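Local coordinates for CELL division control protein 6 (Pyrobaculum aerophilum, PDB 1FNN) that binds ADP and magnesium as an AAA+ ATPase of the Cdc6/Cdc18 family and probably takes part in regulating DNA replication, at residues Tyr44-Leu50 against Ile182-Ile188. Residues are numbered along the deposited sequence; the frame is centred on the assembly and turned at random.
Sequences YPRATLL and IMGKYVI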
# COMPACT_ATOMS: atom_id res chain seq x y z
N TYR A 44 -21.27 17.26 -14.91
CA TYR A 44 -20.85 16.90 -13.57
C TYR A 44 -19.97 15.65 -13.61
O TYR A 44 -20.48 14.54 -13.69
CB TYR A 44 -22.11 16.61 -12.77
CG TYR A 44 -21.93 16.06 -11.37
CD1 TYR A 44 -22.98 15.32 -10.81
CD2 TYR A 44 -20.79 16.26 -10.61
CE1 TYR A 44 -22.88 14.80 -9.53
CE2 TYR A 44 -20.69 15.74 -9.34
CZ TYR A 44 -21.72 15.02 -8.80
OH TYR A 44 -21.63 14.50 -7.53
N PRO A 45 -18.67 15.84 -13.50
CA PRO A 45 -17.74 14.71 -13.49
C PRO A 45 -17.72 14.06 -12.12
O PRO A 45 -17.65 14.76 -11.11
CB PRO A 45 -16.40 15.31 -13.82
CG PRO A 45 -16.61 16.76 -14.07
CD PRO A 45 -17.93 17.12 -13.48
N ARG A 46 -17.84 12.73 -12.06
CA ARG A 46 -17.68 12.04 -10.78
C ARG A 46 -17.05 10.66 -10.99
O ARG A 46 -17.20 10.11 -12.09
CB ARG A 46 -18.90 12.03 -9.91
CG ARG A 46 -20.25 11.59 -10.38
CD ARG A 46 -20.79 12.30 -11.62
NE ARG A 46 -22.09 11.77 -11.93
CZ ARG A 46 -22.86 11.90 -12.99
NH1 ARG A 46 -22.47 12.64 -14.02
NH2 ARG A 46 -24.01 11.26 -12.94
N ALA A 47 -16.12 10.28 -10.10
CA ALA A 47 -15.51 8.95 -10.15
C ALA A 47 -15.42 8.38 -8.72
O ALA A 47 -15.36 9.12 -7.74
CB ALA A 47 -14.09 9.04 -10.68
N THR A 48 -15.27 7.07 -8.61
CA THR A 48 -15.06 6.37 -7.35
C THR A 48 -13.79 5.55 -7.51
O THR A 48 -13.69 4.92 -8.56
CB THR A 48 -16.23 5.43 -7.00
OG1 THR A 48 -17.42 6.19 -6.86
CG2 THR A 48 -15.98 4.70 -5.69
N LEU A 49 -12.83 5.73 -6.62
CA LEU A 49 -11.57 5.00 -6.69
C LEU A 49 -11.62 3.87 -5.64
O LEU A 49 -11.93 4.17 -4.47
CB LEU A 49 -10.38 5.92 -6.37
CG LEU A 49 -10.29 7.26 -7.13
CD1 LEU A 49 -8.94 7.91 -6.82
CD2 LEU A 49 -10.48 7.14 -8.64
N LEU A 50 -11.41 2.62 -6.05
CA LEU A 50 -11.56 1.51 -5.07
C LEU A 50 -10.32 0.64 -5.09
O LEU A 50 -9.77 0.27 -6.13
CB LEU A 50 -12.78 0.63 -5.42
CG LEU A 50 -14.14 1.30 -5.46
CD1 LEU A 50 -15.24 0.31 -5.90
CD2 LEU A 50 -14.51 1.86 -4.08
N ILE A 182 -25.71 7.82 -9.40
CA ILE A 182 -24.81 8.87 -9.86
C ILE A 182 -23.37 8.43 -10.01
O ILE A 182 -22.71 8.76 -11.00
CB ILE A 182 -24.94 10.06 -8.89
CG1 ILE A 182 -26.41 10.52 -8.85
CG2 ILE A 182 -23.99 11.18 -9.28
CD1 ILE A 182 -26.76 11.47 -7.74
N MET A 183 -22.78 7.71 -9.08
CA MET A 183 -21.39 7.29 -9.10
C MET A 183 -21.00 5.98 -9.78
O MET A 183 -19.79 5.69 -9.79
CB MET A 183 -20.97 7.03 -7.62
CG MET A 183 -21.28 8.25 -6.73
SD MET A 183 -20.15 9.57 -7.18
CE MET A 183 -21.14 11.03 -7.15
N GLY A 184 -21.95 5.10 -10.04
CA GLY A 184 -21.63 3.76 -10.52
C GLY A 184 -21.25 3.83 -11.99
O GLY A 184 -21.69 4.70 -12.74
N LYS A 185 -20.27 3.03 -12.37
CA LYS A 185 -19.75 3.02 -13.72
C LYS A 185 -18.80 4.17 -14.01
O LYS A 185 -18.46 4.40 -15.19
CB LYS A 185 -20.85 2.95 -14.78
CG LYS A 185 -20.38 2.13 -16.00
CD LYS A 185 -21.58 1.40 -16.61
CE LYS A 185 -21.18 0.00 -17.06
NZ LYS A 185 -22.37 -0.86 -17.27
N TYR A 186 -18.46 4.97 -13.00
CA TYR A 186 -17.26 5.79 -13.13
C TYR A 186 -16.37 5.21 -12.01
O TYR A 186 -16.20 5.86 -11.00
CB TYR A 186 -17.48 7.29 -13.04
CG TYR A 186 -18.45 7.84 -14.06
CD1 TYR A 186 -19.70 8.32 -13.71
CD2 TYR A 186 -18.09 7.87 -15.41
CE1 TYR A 186 -20.59 8.83 -14.67
CE2 TYR A 186 -18.95 8.37 -16.38
CZ TYR A 186 -20.19 8.84 -15.99
OH TYR A 186 -21.01 9.33 -16.98
N VAL A 187 -16.01 3.93 -12.08
CA VAL A 187 -15.26 3.28 -11.00
C VAL A 187 -13.88 2.92 -11.48
O VAL A 187 -13.73 2.29 -12.52
CB VAL A 187 -15.93 2.01 -10.44
CG1 VAL A 187 -14.97 1.25 -9.53
CG2 VAL A 187 -17.20 2.37 -9.67
N ILE A 188 -12.87 3.43 -10.76
CA ILE A 188 -11.50 3.13 -11.17
C ILE A 188 -10.90 2.24 -10.07
O ILE A 188 -11.00 2.60 -8.88
CB ILE A 188 -10.70 4.44 -11.29
CG1 ILE A 188 -11.32 5.40 -12.32
CG2 ILE A 188 -9.26 4.10 -11.68
CD1 ILE A 188 -10.55 6.75 -12.34
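T48 pairs with V187 and L49 with I188 in parallel register: T48 N donates to Y186 O (2.8 Å), I188 N to T48 O (2.8 Å) and L50 N to I188 O (2.9 Å), which adds strand 187-189 to strand 46-50 as an outermost strand of the parallel AAA+ sheet. On one face L49 and I188 run alongside each other, with CD2 of L49 3.7 Å from CD1 of I188; on the other, V187 CG1 meets L50 CD1, and M183 CB lies against OG1 of T48, a buried hydroxyl without a polar partner.

A type II turn from M183 to Y186 leads into the strand, setting Y186 CB 3.0 Å from R46 O. Ahead of the paired residues, R46 reaches I182 and M183. Its chain bends at chi2 (-55°), bringing NE to I182 O in a weak bond (3.2 Å, 132° at the hydrogen), while NH1 to Y44 O (2.8 Å) steadies the guanidinium from its own segment. The Y44 ring runs nearly parallel to one guanidinium face, with R46 CD over the ring's centre; the tilted Y186 ring brings only CE1 over the other. M183 CE packs against R46 CG at 3.4 Å. With an alanine at this position, the Y44 and I182 carbonyls would probably be left short of a donor and M183 CE of packing.

Backbone bonds thus fix the register of the strand leading into the P-loop, whereas R46 ties I182 to its start through one weak hydrogen bond and van der Waals packing.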